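Protein DJ-1 homolog D (Arabidopsis thaliana, PDB 4OGG) belongs to the DJ-1/PfpI family, in the same clan as the glutaminase domains, and carries two copies of the family's alpha/beta sandwich fold in one chain. Local coordinates at residues H292-V297 with A318-L323; L268-Y273 with K298-S303; K327-P332 with T362-P367; I198-G203 with V213-L218. One frame throughout, in Å; residues are numbered along the deposited sequence.

In the fold
All four contacts lie in the second DJ-1/PfpI copy, around its six-stranded sheet. Contact 4 packs helix 208-221 on one face of strand 197-201, whereas contact 1 approaches the other face through Leu201; their centres are about 18 Å apart. Contacts 1 and 2 share helix 291-302, with centres about 11 Å apart. Ile296 joins them by touching Ser270, and Tyr273 of contact 2 reaches the backbone of Ile198 in contact 4. Contact 3, centred about 17 Å from contact 1, meets it where Leu323 CD2 lies 3.9 Å from Cys328 SG. It also adjoins the modified cysteine's neighbourhood, because the ring of Tyr331 meets that of His312, the next residue in the chain.

Contact 1 (H292-V297 with A318-L323); sequences HVLNIV and AAAGVL
Two torsions set up the meeting of Leu294 and Val297 with the end of helix 314-320. Leu294 has chi1 -59°, placing CG anti to its carbonyl carbon and sending the branch across to Ala319 and Ala320; in Val297, chi1 174° turns CG1 opposite the backbone N and toward Ala320 and Val322. This is apolar helix-helix packing on one side of the alpha/beta/alpha sandwich, where helix 291-302 lies beside the short helix 314-320. The CA atoms of Leu294 and Ala320 are 5.1 Å apart, close for two helices, and the small alanine side chains permit that spacing. One methyl does most of the work for Leu294: CD2 is 3.9 Å from Ala319 CB, 4.0 Å from Ala320 CB and 3.8 Å from Ala320 N, so it rests against the backbone as well as both CB atoms. One turn further on, Val297 CG1 sits 4.0 Å from Ala320 CB and 3.8 Å from Val322 CG2, bridging Ala320 and Val322, on either side of Gly321. The chain turns here in a Schellman motif: Gly321 takes a positive phi of 69°, and one of the two bonds back into the last turn is Gly321 N to Ala318 O, 3.0 Å. The turn brings Val322 back toward helix 291-302, where its side chain crosses that of Val297 at a slant. On the sheet side, Val293 and Val297 reach Leu201, while Val297 also touches Ile316 and Leu317. Beyond the turn, Gly321 O accepts a hydrogen bond from Lys324 NZ.

Contact 2 (L268-Y273 with K298-S303); sequences LVSSSY and KEFMNS
Phe300 reaches from helix 291-302 to Ser270 and Tyr273, and the contact can be read outward along its side chain. At the base, chi1 -81° sets CG on the side of the backbone N, so that the ring swings toward segment 268-273 although CB does not itself aim there. Further out, CE1 lies 3.6 Å from Ser270 CB. The tip atom, CZ, meets two residues: Ser270 O at 3.6 Å, approaching the ring obliquely, and Tyr273 CB at 3.6 Å. On the other flank CE2 is 4.0 Å from the same Tyr273 CB, which lies near the plane of the Phe300 ring and therefore meets its edge. In the fold, this fastens the loop entering strand 275-278 to the helix of the beta-alpha-beta unit that runs from that strand to its parallel neighbour 307-309. The loop is shaped by a 3-10 turn, residues 270-272, in which Ser272 N donates to Val269 O at 2.8 Å and Tyr273 N to Ser270 O at 3.2 Å. That turn presents Ser270 and Tyr273 together to the outer end of the Phe300 ring. Lys305, outside both segments, makes a cation-pi contact with Phe300 and a hydrogen bond to Tyr273 O. The Tyr273 ring itself leads away from the helix, and its OH is hydrogen-bonded to Asp226. On the helix side, Ser303 N donates to Glu299 O at 2.8 Å, and Phe300 also packs on Val307 of the following strand.

Contact 3 (K327-P332 with T362-P367); sequences KCTAYP and TGAAWP
This is a buried contact where segment 327-332 meets the C-terminal end of strand 360-362 in the central sheet of the DJ-1/PfpI fold, pinned by a backbone-to-side-chain hydrogen bond. Thr329 N donates to Thr362 OG1 at 2.9 Å, and the 174° angle at the hydrogen makes the bond almost straight. Thr362 chi1 of 52° places OG1 between its own backbone N and carbonyl carbon, where it faces Thr329. A water 2.7 Å from the same OG1 also lies 3.0 Å from Lys327 O. The two threonine side chains run alongside in opposite senses, and Thr329 CG2 lies 3.4 Å from Thr362 O, while Thr329 OG1 turns to Leu346 O. Further along, the backbones meet through CA-H...O contacts, Ala330 CA to Gly363 O at 3.5 Å and Tyr331 CA to Ala364 O at 3.3 Å. Ala364 O also lies in the plane of the Tyr331 ring, at its edge, 3.5 Å from CD1. Strand 327-328 pairs with 344-345, Gln314 of helix 314-320 touches Ala330 and Thr362, Val338 of helix 335-340 packs on Cys328 and Ala330, and Gly363 bonds to Ser309 of strand 307-309.

Contact 4 (I198-G203 with V213-L218); sequences ILFLCG and VPFQSL
Val213 O, one residue before the Pro214 that packs on Phe200, is gripped by two donors of Ser217: the backbone N at 2.8 Å and OG at 2.7 Å. They arrive from opposite faces of the carbonyl plane, OG standing 44° out of it. The doubly held turn spans the kink at Pro214, whose N makes no bond to the turn before. Across from it, Phe200 of strand 197-201 is met by helix residues over one face and along part of its rim. Phe215 forms a T-shaped pair with it, its edge directed at the Phe200 face, centroids 5.3 Å apart and planes at 84°; Phe215 CD2 stands over the centre of that ring. Phe215 CG lies opposite its own backbone N, which carries the ring edge there. The rim of Phe200 is met in its plane by Pro214 CB, 3.8 Å from CZ, and by Leu218 CD1, 3.8 Å from CE1. The same leucine methyl reaches Ile198 CG2 at 4.0 Å, the two side chains crossing nearly at a right angle. The segment axes approach to 10.3 Å and run antiparallel at 168°, as expected in a beta-alpha-beta crossover, here linking parallel strands 197-201 and 224-228. Val225 touches Phe200 and Phe215, Val277 of strand 275-278 flanks Ile198 and Phe200, and helix 369-380 packs alongside through Leu376 on Leu218 and Leu380 on Ile198.

Contact 1 (H292-V297 with A318-L323)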
loop_
_atom_site.group_PDB
_atom_site.type_symbol
_atom_site.label_atom_id
_atom_site.label_comp_id
_atom_site.label_asym_id
_atom_site.label_seq_id
_atom_site.Cartn_x
_atom_site.Cartn_y
_atom_site.Cartn_z
ATOM N N HIS C 292 14.364 -31.852 -0.304
ATOM C CA HIS C 292 13.640 -32.466 -1.409
ATOM C C HIS C 292 13.833 -31.657 -2.685
ATOM O O HIS C 292 13.928 -32.213 -3.778
ATOM C CB HIS C 292 12.153 -32.576 -1.067
ATOM C CG HIS C 292 11.871 -33.441 0.122
ATOM N ND1 HIS C 292 10.603 -33.618 0.632
ATOM C CD2 HIS C 292 12.696 -34.180 0.903
ATOM C CE1 HIS C 292 10.658 -34.425 1.676
ATOM N NE2 HIS C 292 11.917 -34.781 1.862
ATOM N N VAL C 293 13.899 -30.337 -2.539
ATOM C CA VAL C 293 14.096 -29.456 -3.682
ATOM C C VAL C 293 15.502 -29.644 -4.239
ATOM O O VAL C 293 15.698 -29.704 -5.453
ATOM C CB VAL C 293 13.911 -27.972 -3.285
ATOM C CG1 VAL C 293 14.350 -27.065 -4.426
ATOM C CG2 VAL C 293 12.457 -27.709 -2.933
ATOM N N LEU C 294 16.479 -29.738 -3.344
ATOM C CA LEU C 294 17.863 -29.920 -3.756
ATOM C C LEU C 294 18.031 -31.237 -4.510
ATOM O O LEU C 294 18.792 -31.318 -5.473
ATOM C CB LEU C 294 18.784 -29.893 -2.534
ATOM C CG LEU C 294 18.744 -28.612 -1.693
ATOM C CD1 LEU C 294 19.718 -28.732 -0.534
ATOM C CD2 LEU C 294 19.096 -27.417 -2.560
ATOM N N ASN C 295 17.310 -32.262 -4.067
ATOM C CA ASN C 295 17.373 -33.580 -4.696
ATOM C C ASN C 295 16.905 -33.516 -6.148
ATOM O O ASN C 295 17.491 -34.149 -7.027
ATOM C CB ASN C 295 16.509 -34.579 -3.919
ATOM C CG ASN C 295 17.133 -34.993 -2.597
ATOM O OD1 ASN C 295 16.473 -35.597 -1.751
ATOM N ND2 ASN C 295 18.411 -34.680 -2.419
ATOM N N ILE C 296 15.849 -32.745 -6.392
ATOM C CA ILE C 296 15.304 -32.591 -7.739
ATOM C C ILE C 296 16.325 -31.913 -8.646
ATOM O O ILE C 296 16.504 -32.305 -9.798
ATOM C CB ILE C 296 14.007 -31.757 -7.714
ATOM C CG1 ILE C 296 12.928 -32.506 -6.928
ATOM C CG2 ILE C 296 13.536 -31.475 -9.136
ATOM C CD1 ILE C 296 11.678 -31.699 -6.671
ATOM N N VAL C 297 17.000 -30.899 -8.119
ATOM C CA VAL C 297 18.009 -30.181 -8.884
ATOM C C VAL C 297 19.189 -31.086 -9.234
ATOM O O VAL C 297 19.679 -31.076 -10.364
ATOM C CB VAL C 297 18.532 -28.962 -8.101
ATOM C CG1 VAL C 297 19.679 -28.310 -8.857
ATOM C CG2 VAL C 297 17.404 -27.963 -7.890
ATOM N N ALA C 318 23.340 -23.362 -6.025
ATOM C CA ALA C 318 24.519 -23.238 -5.179
ATOM C C ALA C 318 24.389 -24.138 -3.954
ATOM O O ALA C 318 25.338 -24.826 -3.572
ATOM C CB ALA C 318 24.697 -21.786 -4.749
ATOM N N ALA C 319 23.209 -24.134 -3.342
ATOM C CA ALA C 319 22.967 -24.948 -2.158
ATOM C C ALA C 319 23.012 -26.433 -2.505
ATOM O O ALA C 319 23.376 -27.269 -1.673
ATOM C CB ALA C 319 21.614 -24.590 -1.546
ATOM N N ALA C 320 22.639 -26.756 -3.740
ATOM C CA ALA C 320 22.633 -28.137 -4.204
ATOM C C ALA C 320 24.044 -28.599 -4.552
ATOM O O ALA C 320 24.275 -29.785 -4.785
ATOM C CB ALA C 320 21.725 -28.271 -5.418
ATOM N N GLY C 321 24.977 -27.654 -4.593
ATOM C CA GLY C 321 26.357 -27.975 -4.908
ATOM C C GLY C 321 26.569 -28.397 -6.349
ATOM O O GLY C 321 27.577 -29.025 -6.678
ATOM N N VAL C 322 25.624 -28.044 -7.215
ATOM C CA VAL C 322 25.714 -28.406 -8.623
ATOM C C VAL C 322 26.369 -27.328 -9.482
ATOM O O VAL C 322 26.332 -27.402 -10.709
ATOM C CB VAL C 322 24.315 -28.715 -9.199
ATOM C CG1 VAL C 322 23.697 -29.886 -8.456
ATOM C CG2 VAL C 322 23.422 -27.486 -9.086
ATOM N N LEU C 323 26.977 -26.333 -8.841
ATOM C CA LEU C 323 27.628 -25.255 -9.577
ATOM C C LEU C 323 29.142 -25.410 -9.668
ATOM O O LEU C 323 29.810 -24.631 -10.349
ATOM C CB LEU C 323 27.292 -23.902 -8.942
ATOM C CG LEU C 323 25.837 -23.441 -9.062
ATOM C CD1 LEU C 323 25.673 -22.094 -8.379
ATOM C CD2 LEU C 323 25.443 -23.343 -10.531
#

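Contact 2 (L268-Y273 with K298-S303)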
loop_
_atom_site.group_PDB
_atom_site.type_symbol
_atom_site.label_atom_id
_atom_site.label_comp_id
_atom_site.label_asym_id
_atom_site.label_seq_id
_atom_site.Cartn_x
_atom_site.Cartn_y
_atom_site.Cartn_z
ATOM N N LEU C 268 5.468 -36.195 -7.435
ATOM C CA LEU C 268 6.229 -35.580 -8.511
ATOM C C LEU C 268 7.370 -36.471 -8.986
ATOM O O LEU C 268 8.298 -36.766 -8.233
ATOM C CB LEU C 268 6.784 -34.235 -8.037
ATOM C CG LEU C 268 7.393 -33.307 -9.087
ATOM C CD1 LEU C 268 6.326 -32.897 -10.090
ATOM C CD2 LEU C 268 7.974 -32.083 -8.399
ATOM N N VAL C 269 7.293 -36.897 -10.242
ATOM C CA VAL C 269 8.324 -37.746 -10.827
ATOM C C VAL C 269 9.211 -36.892 -11.726
ATOM O O VAL C 269 8.845 -36.584 -12.859
ATOM C CB VAL C 269 7.702 -38.880 -11.668
ATOM C CG1 VAL C 269 8.793 -39.806 -12.178
ATOM C CG2 VAL C 269 6.692 -39.650 -10.836
ATOM N N SER C 270 10.375 -36.513 -11.212
ATOM C CA SER C 270 11.311 -35.678 -11.956
ATOM C C SER C 270 11.764 -36.300 -13.272
ATOM O O SER C 270 12.156 -35.589 -14.197
ATOM C CB SER C 270 12.535 -35.368 -11.090
ATOM O OG SER C 270 12.161 -34.693 -9.902
ATOM N N SER C 271 11.716 -37.625 -13.357
ATOM C CA SER C 271 12.130 -38.314 -14.572
ATOM C C SER C 271 11.080 -38.142 -15.661
ATOM O O SER C 271 11.303 -38.505 -16.817
ATOM C CB SER C 271 12.337 -39.804 -14.292
ATOM O OG SER C 271 11.118 -40.425 -13.924
ATOM N N SER C 272 9.934 -37.586 -15.284
ATOM C CA SER C 272 8.839 -37.365 -16.219
ATOM C C SER C 272 8.966 -36.015 -16.912
ATOM O O SER C 272 8.187 -35.696 -17.811
ATOM C CB SER C 272 7.502 -37.419 -15.478
ATOM O OG SER C 272 7.392 -38.608 -14.718
ATOM N N TYR C 273 9.950 -35.227 -16.493
ATOM C CA TYR C 273 10.165 -33.900 -17.060
ATOM C C TYR C 273 11.404 -33.826 -17.936
ATOM O O TYR C 273 12.370 -34.562 -17.734
ATOM C CB TYR C 273 10.255 -32.871 -15.930
ATOM C CG TYR C 273 8.956 -32.720 -15.183
ATOM C CD1 TYR C 273 7.917 -31.952 -15.706
ATOM C CD2 TYR C 273 8.735 -33.398 -13.986
ATOM C CE1 TYR C 273 6.691 -31.863 -15.057
ATOM C CE2 TYR C 273 7.511 -33.317 -13.329
ATOM C CZ TYR C 273 6.494 -32.549 -13.872
ATOM O OH TYR C 273 5.279 -32.474 -13.238
ATOM N N LYS C 298 19.648 -31.861 -8.256
ATOM C CA LYS C 298 20.769 -32.769 -8.465
ATOM C C LYS C 298 20.424 -33.801 -9.533
ATOM O O LYS C 298 21.266 -34.166 -10.354
ATOM C CB LYS C 298 21.125 -33.478 -7.155
ATOM C CG LYS C 298 21.594 -32.540 -6.051
ATOM C CD LYS C 298 21.838 -33.295 -4.752
ATOM C CE LYS C 298 22.273 -32.358 -3.640
ATOM N NZ LYS C 298 22.483 -33.090 -2.361
ATOM N N GLU C 299 19.179 -34.261 -9.517
ATOM C CA GLU C 299 18.715 -35.248 -10.481
ATOM C C GLU C 299 18.788 -34.708 -11.908
ATOM O O GLU C 299 19.358 -35.350 -12.791
ATOM C CB GLU C 299 17.283 -35.667 -10.153
ATOM C CG GLU C 299 16.777 -36.833 -10.979
ATOM C CD GLU C 299 15.455 -37.367 -10.474
ATOM O OE1 GLU C 299 15.373 -37.710 -9.274
ATOM O OE2 GLU C 299 14.500 -37.448 -11.275
ATOM N N PHE C 300 18.211 -33.531 -12.135
ATOM C CA PHE C 300 18.237 -32.929 -13.466
ATOM C C PHE C 300 19.660 -32.642 -13.910
ATOM O O PHE C 300 20.010 -32.845 -15.072
ATOM C CB PHE C 300 17.435 -31.625 -13.494
ATOM C CG PHE C 300 15.953 -31.823 -13.631
ATOM C CD1 PHE C 300 15.186 -32.248 -12.551
ATOM C CD2 PHE C 300 15.323 -31.584 -14.849
ATOM C CE1 PHE C 300 13.810 -32.430 -12.683
ATOM C CE2 PHE C 300 13.949 -31.764 -14.992
ATOM C CZ PHE C 300 13.191 -32.187 -13.907
ATOM N N MET C 301 20.483 -32.160 -12.986
ATOM C CA MET C 301 21.868 -31.849 -13.307
ATOM C C MET C 301 22.638 -33.117 -13.664
ATOM O O MET C 301 23.471 -33.109 -14.572
ATOM C CB MET C 301 22.536 -31.130 -12.130
ATOM C CG MET C 301 21.980 -29.730 -11.860
ATOM S SD MET C 301 22.120 -28.618 -13.287
ATOM C CE MET C 301 23.855 -28.196 -13.216
ATOM N N ASN C 302 22.354 -34.207 -12.956
ATOM C CA ASN C 302 23.026 -35.472 -13.225
ATOM C C ASN C 302 22.549 -36.069 -14.542
ATOM O O ASN C 302 23.350 -36.566 -15.330
ATOM C CB ASN C 302 22.787 -36.466 -12.085
ATOM C CG ASN C 302 23.475 -36.051 -10.802
ATOM O OD1 ASN C 302 24.624 -35.603 -10.820
ATOM N ND2 ASN C 302 22.786 -36.208 -9.679
ATOM N N SER C 303 21.240 -36.018 -14.777
ATOM C CA SER C 303 20.667 -36.543 -16.011
ATOM C C SER C 303 21.023 -35.625 -17.175
ATOM O O SER C 303 20.698 -35.911 -18.327
ATOM C CB SER C 303 19.145 -36.647 -15.888
ATOM O OG SER C 303 18.772 -37.563 -14.875
#

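Contact 3 (K327-P332 with T362-P367)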
loop_
_atom_site.group_PDB
_atom_site.type_symbol
_atom_site.label_atom_id
_atom_site.label_comp_id
_atom_site.label_asym_id
_atom_site.label_seq_id
_atom_site.Cartn_x
_atom_site.Cartn_y
_atom_site.Cartn_z
ATOM N N LYS C 327 29.897 -22.648 -15.371
ATOM C CA LYS C 327 29.899 -21.217 -15.661
ATOM C C LYS C 327 28.460 -20.717 -15.670
ATOM O O LYS C 327 27.591 -21.329 -16.291
ATOM C CB LYS C 327 30.539 -20.944 -17.027
ATOM C CG LYS C 327 31.966 -21.455 -17.180
ATOM C CD LYS C 327 32.542 -21.055 -18.535
ATOM C CE LYS C 327 33.918 -21.668 -18.769
ATOM N NZ LYS C 327 33.867 -23.158 -18.841
ATOM N N CYS C 328 28.202 -19.609 -14.984
ATOM C CA CYS C 328 26.850 -19.070 -14.938
ATOM C C CYS C 328 26.792 -17.654 -14.387
ATOM O O CYS C 328 27.752 -17.152 -13.798
ATOM C CB CYS C 328 25.952 -19.970 -14.082
ATOM S SG CYS C 328 26.348 -19.956 -12.303
ATOM N N THR C 329 25.649 -17.011 -14.596
ATOM C CA THR C 329 25.431 -15.665 -14.097
ATOM C C THR C 329 24.261 -15.752 -13.123
ATOM O O THR C 329 23.725 -16.832 -12.883
ATOM C CB THR C 329 25.081 -14.686 -15.232
ATOM O OG1 THR C 329 25.097 -13.344 -14.727
ATOM C CG2 THR C 329 23.701 -14.990 -15.803
ATOM N N ALA C 330 23.876 -14.613 -12.564
ATOM C CA ALA C 330 22.764 -14.551 -11.620
ATOM C C ALA C 330 22.578 -13.090 -11.255
ATOM O O ALA C 330 23.285 -12.226 -11.774
ATOM C CB ALA C 330 23.086 -15.364 -10.370
ATOM N N TYR C 331 21.628 -12.804 -10.375
ATOM C CA TYR C 331 21.430 -11.427 -9.957
ATOM C C TYR C 331 22.792 -11.003 -9.408
ATOM O O TYR C 331 23.449 -11.780 -8.720
ATOM C CB TYR C 331 20.368 -11.334 -8.858
ATOM C CG TYR C 331 20.004 -9.905 -8.530
ATOM C CD1 TYR C 331 19.359 -9.102 -9.471
ATOM C CD2 TYR C 331 20.365 -9.334 -7.313
ATOM C CE1 TYR C 331 19.087 -7.762 -9.212
ATOM C CE2 TYR C 331 20.101 -7.992 -7.041
ATOM C CZ TYR C 331 19.463 -7.212 -7.998
ATOM O OH TYR C 331 19.221 -5.880 -7.752
ATOM N N PRO C 332 23.239 -9.773 -9.716
ATOM C CA PRO C 332 24.536 -9.291 -9.236
ATOM C C PRO C 332 24.915 -9.737 -7.824
ATOM O O PRO C 332 25.989 -10.296 -7.609
ATOM C CB PRO C 332 24.399 -7.781 -9.367
ATOM C CG PRO C 332 23.615 -7.661 -10.647
ATOM C CD PRO C 332 22.535 -8.716 -10.467
ATOM N N THR C 362 21.412 -19.600 -17.470
ATOM C CA THR C 362 21.215 -18.666 -16.371
ATOM C C THR C 362 20.974 -17.231 -16.805
ATOM O O THR C 362 21.568 -16.741 -17.770
ATOM C CB THR C 362 22.412 -18.681 -15.384
ATOM O OG1 THR C 362 23.640 -18.506 -16.105
ATOM C CG2 THR C 362 22.450 -19.989 -14.620
ATOM N N GLY C 363 20.083 -16.573 -16.068
ATOM C CA GLY C 363 19.749 -15.184 -16.321
ATOM C C GLY C 363 20.020 -14.400 -15.049
ATOM O O GLY C 363 20.191 -14.991 -13.981
ATOM N N ALA C 364 20.045 -13.077 -15.150
ATOM C CA ALA C 364 20.329 -12.236 -13.993
ATOM C C ALA C 364 19.115 -11.538 -13.392
ATOM O O ALA C 364 19.047 -11.342 -12.178
ATOM C CB ALA C 364 21.376 -11.196 -14.366
ATOM N N ALA C 365 18.165 -11.153 -14.235
ATOM C CA ALA C 365 16.972 -10.442 -13.776
ATOM C C ALA C 365 15.881 -10.537 -14.833
ATOM O O ALA C 365 16.138 -11.000 -15.946
ATOM C CB ALA C 365 17.319 -8.984 -13.507
ATOM N N TRP C 366 14.675 -10.071 -14.517
ATOM C CA TRP C 366 13.593 -10.182 -15.490
ATOM C C TRP C 366 13.801 -9.540 -16.860
ATOM O O TRP C 366 13.182 -9.964 -17.832
ATOM C CB TRP C 366 12.237 -9.740 -14.900
ATOM C CG TRP C 366 12.177 -8.430 -14.174
ATOM C CD1 TRP C 366 12.163 -8.248 -12.817
ATOM C CD2 TRP C 366 11.980 -7.133 -14.753
ATOM N NE1 TRP C 366 11.957 -6.921 -12.516
ATOM C CE2 TRP C 366 11.843 -6.214 -13.683
ATOM C CE3 TRP C 366 11.899 -6.656 -16.070
ATOM C CZ2 TRP C 366 11.630 -4.847 -13.892
ATOM C CZ3 TRP C 366 11.685 -5.296 -16.277
ATOM C CH2 TRP C 366 11.553 -4.408 -15.192
ATOM N N PRO C 367 14.665 -8.515 -16.966
ATOM C CA PRO C 367 14.844 -7.934 -18.302
ATOM C C PRO C 367 15.436 -8.951 -19.282
ATOM O O PRO C 367 15.335 -8.787 -20.498
ATOM C CB PRO C 367 15.801 -6.772 -18.048
ATOM C CG PRO C 367 15.436 -6.337 -16.659
ATOM C CD PRO C 367 15.279 -7.661 -15.933
HETATM O O HOH W 1 24.795 -20.644 -17.269
#

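Contact 4 (I198-G203 with V213-L218)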
loop_
_atom_site.group_PDB
_atom_site.type_symbol
_atom_site.label_atom_id
_atom_site.label_comp_id
_atom_site.label_asym_id
_atom_site.label_seq_id
_atom_site.Cartn_x
_atom_site.Cartn_y
_atom_site.Cartn_z
ATOM N N ILE C 198 7.866 -29.436 -18.745
ATOM C CA ILE C 198 8.729 -28.572 -17.949
ATOM C C ILE C 198 8.211 -28.404 -16.523
ATOM O O ILE C 198 7.013 -28.216 -16.309
ATOM C CB ILE C 198 8.841 -27.172 -18.598
ATOM C CG1 ILE C 198 9.059 -27.311 -20.108
ATOM C CG2 ILE C 198 9.980 -26.389 -17.962
ATOM C CD1 ILE C 198 10.313 -28.057 -20.493
ATOM N N LEU C 199 9.121 -28.475 -15.554
ATOM C CA LEU C 199 8.769 -28.315 -14.144
ATOM C C LEU C 199 9.313 -27.000 -13.594
ATOM O O LEU C 199 10.482 -26.675 -13.787
ATOM C CB LEU C 199 9.335 -29.470 -13.310
ATOM C CG LEU C 199 9.120 -29.352 -11.797
ATOM C CD1 LEU C 199 7.637 -29.438 -11.484
ATOM C CD2 LEU C 199 9.875 -30.454 -11.076
ATOM N N PHE C 200 8.455 -26.250 -12.909
ATOM C CA PHE C 200 8.839 -24.973 -12.311
ATOM C C PHE C 200 8.881 -25.097 -10.796
ATOM O O PHE C 200 7.897 -25.504 -10.183
ATOM C CB PHE C 200 7.828 -23.882 -12.675
ATOM C CG PHE C 200 8.161 -23.131 -13.928
ATOM C CD1 PHE C 200 8.267 -23.789 -15.148
ATOM C CD2 PHE C 200 8.355 -21.753 -13.888
ATOM C CE1 PHE C 200 8.558 -23.084 -16.315
ATOM C CE2 PHE C 200 8.645 -21.039 -15.046
ATOM C CZ PHE C 200 8.747 -21.705 -16.263
ATOM N N LEU C 201 10.017 -24.752 -10.196
ATOM C CA LEU C 201 10.152 -24.798 -8.744
ATOM C C LEU C 201 9.727 -23.433 -8.217
ATOM O O LEU C 201 10.478 -22.461 -8.308
ATOM C CB LEU C 201 11.600 -25.090 -8.353
ATOM C CG LEU C 201 12.094 -26.493 -8.711
ATOM C CD1 LEU C 201 13.589 -26.602 -8.472
ATOM C CD2 LEU C 201 11.333 -27.514 -7.871
ATOM N N CYS C 202 8.516 -23.370 -7.675
ATOM C CA CYS C 202 7.958 -22.126 -7.164
ATOM C C CYS C 202 7.948 -22.030 -5.645
ATOM O O CYS C 202 8.246 -22.998 -4.941
ATOM C CB CYS C 202 6.530 -21.951 -7.686
ATOM S SG CYS C 202 6.387 -21.997 -9.493
ATOM N N GLY C 203 7.592 -20.846 -5.153
ATOM C CA GLY C 203 7.527 -20.611 -3.724
ATOM C C GLY C 203 6.968 -19.232 -3.441
ATOM O O GLY C 203 6.849 -18.409 -4.349
ATOM N N VAL C 213 6.214 -14.976 -16.896
ATOM C CA VAL C 213 6.718 -14.867 -18.260
ATOM C C VAL C 213 7.291 -16.169 -18.815
ATOM O O VAL C 213 6.859 -16.634 -19.872
ATOM C CB VAL C 213 7.752 -13.726 -18.388
ATOM C CG1 VAL C 213 8.274 -13.649 -19.819
ATOM C CG2 VAL C 213 7.094 -12.400 -18.012
ATOM N N PRO C 214 8.268 -16.779 -18.123
ATOM C CA PRO C 214 8.800 -18.031 -18.677
ATOM C C PRO C 214 7.727 -19.120 -18.718
ATOM O O PRO C 214 7.638 -19.888 -19.679
ATOM C CB PRO C 214 9.939 -18.383 -17.716
ATOM C CG PRO C 214 10.380 -17.030 -17.199
ATOM C CD PRO C 214 9.056 -16.346 -16.954
ATOM N N PHE C 215 6.905 -19.169 -17.675
ATOM C CA PHE C 215 5.848 -20.170 -17.574
ATOM C C PHE C 215 4.895 -20.102 -18.761
ATOM O O PHE C 215 4.663 -21.102 -19.441
ATOM C CB PHE C 215 5.080 -19.983 -16.258
ATOM C CG PHE C 215 4.104 -21.089 -15.953
ATOM C CD1 PHE C 215 2.761 -20.967 -16.295
ATOM C CD2 PHE C 215 4.528 -22.251 -15.318
ATOM C CE1 PHE C 215 1.852 -21.986 -16.009
ATOM C CE2 PHE C 215 3.627 -23.279 -15.028
ATOM C CZ PHE C 215 2.286 -23.144 -15.374
ATOM N N GLN C 216 4.360 -18.918 -19.030
ATOM C CA GLN C 216 3.434 -18.775 -20.141
ATOM C C GLN C 216 4.113 -18.788 -21.506
ATOM O O GLN C 216 3.499 -19.179 -22.497
ATOM C CB GLN C 216 2.590 -17.514 -19.958
ATOM C CG GLN C 216 1.679 -17.630 -18.747
ATOM C CD GLN C 216 0.540 -16.644 -18.767
ATOM O OE1 GLN C 216 -0.621 -17.019 -18.589
ATOM N NE2 GLN C 216 0.858 -15.378 -18.973
ATOM N N SER C 217 5.375 -18.374 -21.565
ATOM C CA SER C 217 6.094 -18.384 -22.836
ATOM C C SER C 217 6.239 -19.834 -23.299
ATOM O O SER C 217 6.007 -20.156 -24.467
ATOM C CB SER C 217 7.483 -17.753 -22.686
ATOM O OG SER C 217 7.401 -16.350 -22.493
ATOM N N LEU C 218 6.617 -20.709 -22.374
ATOM C CA LEU C 218 6.793 -22.120 -22.700
ATOM C C LEU C 218 5.461 -22.793 -23.026
ATOM O O LEU C 218 5.399 -23.670 -23.889
ATOM C CB LEU C 218 7.500 -22.842 -21.545
ATOM C CG LEU C 218 8.941 -22.382 -21.306
ATOM C CD1 LEU C 218 9.479 -22.979 -20.012
ATOM C CD2 LEU C 218 9.806 -22.788 -22.492
#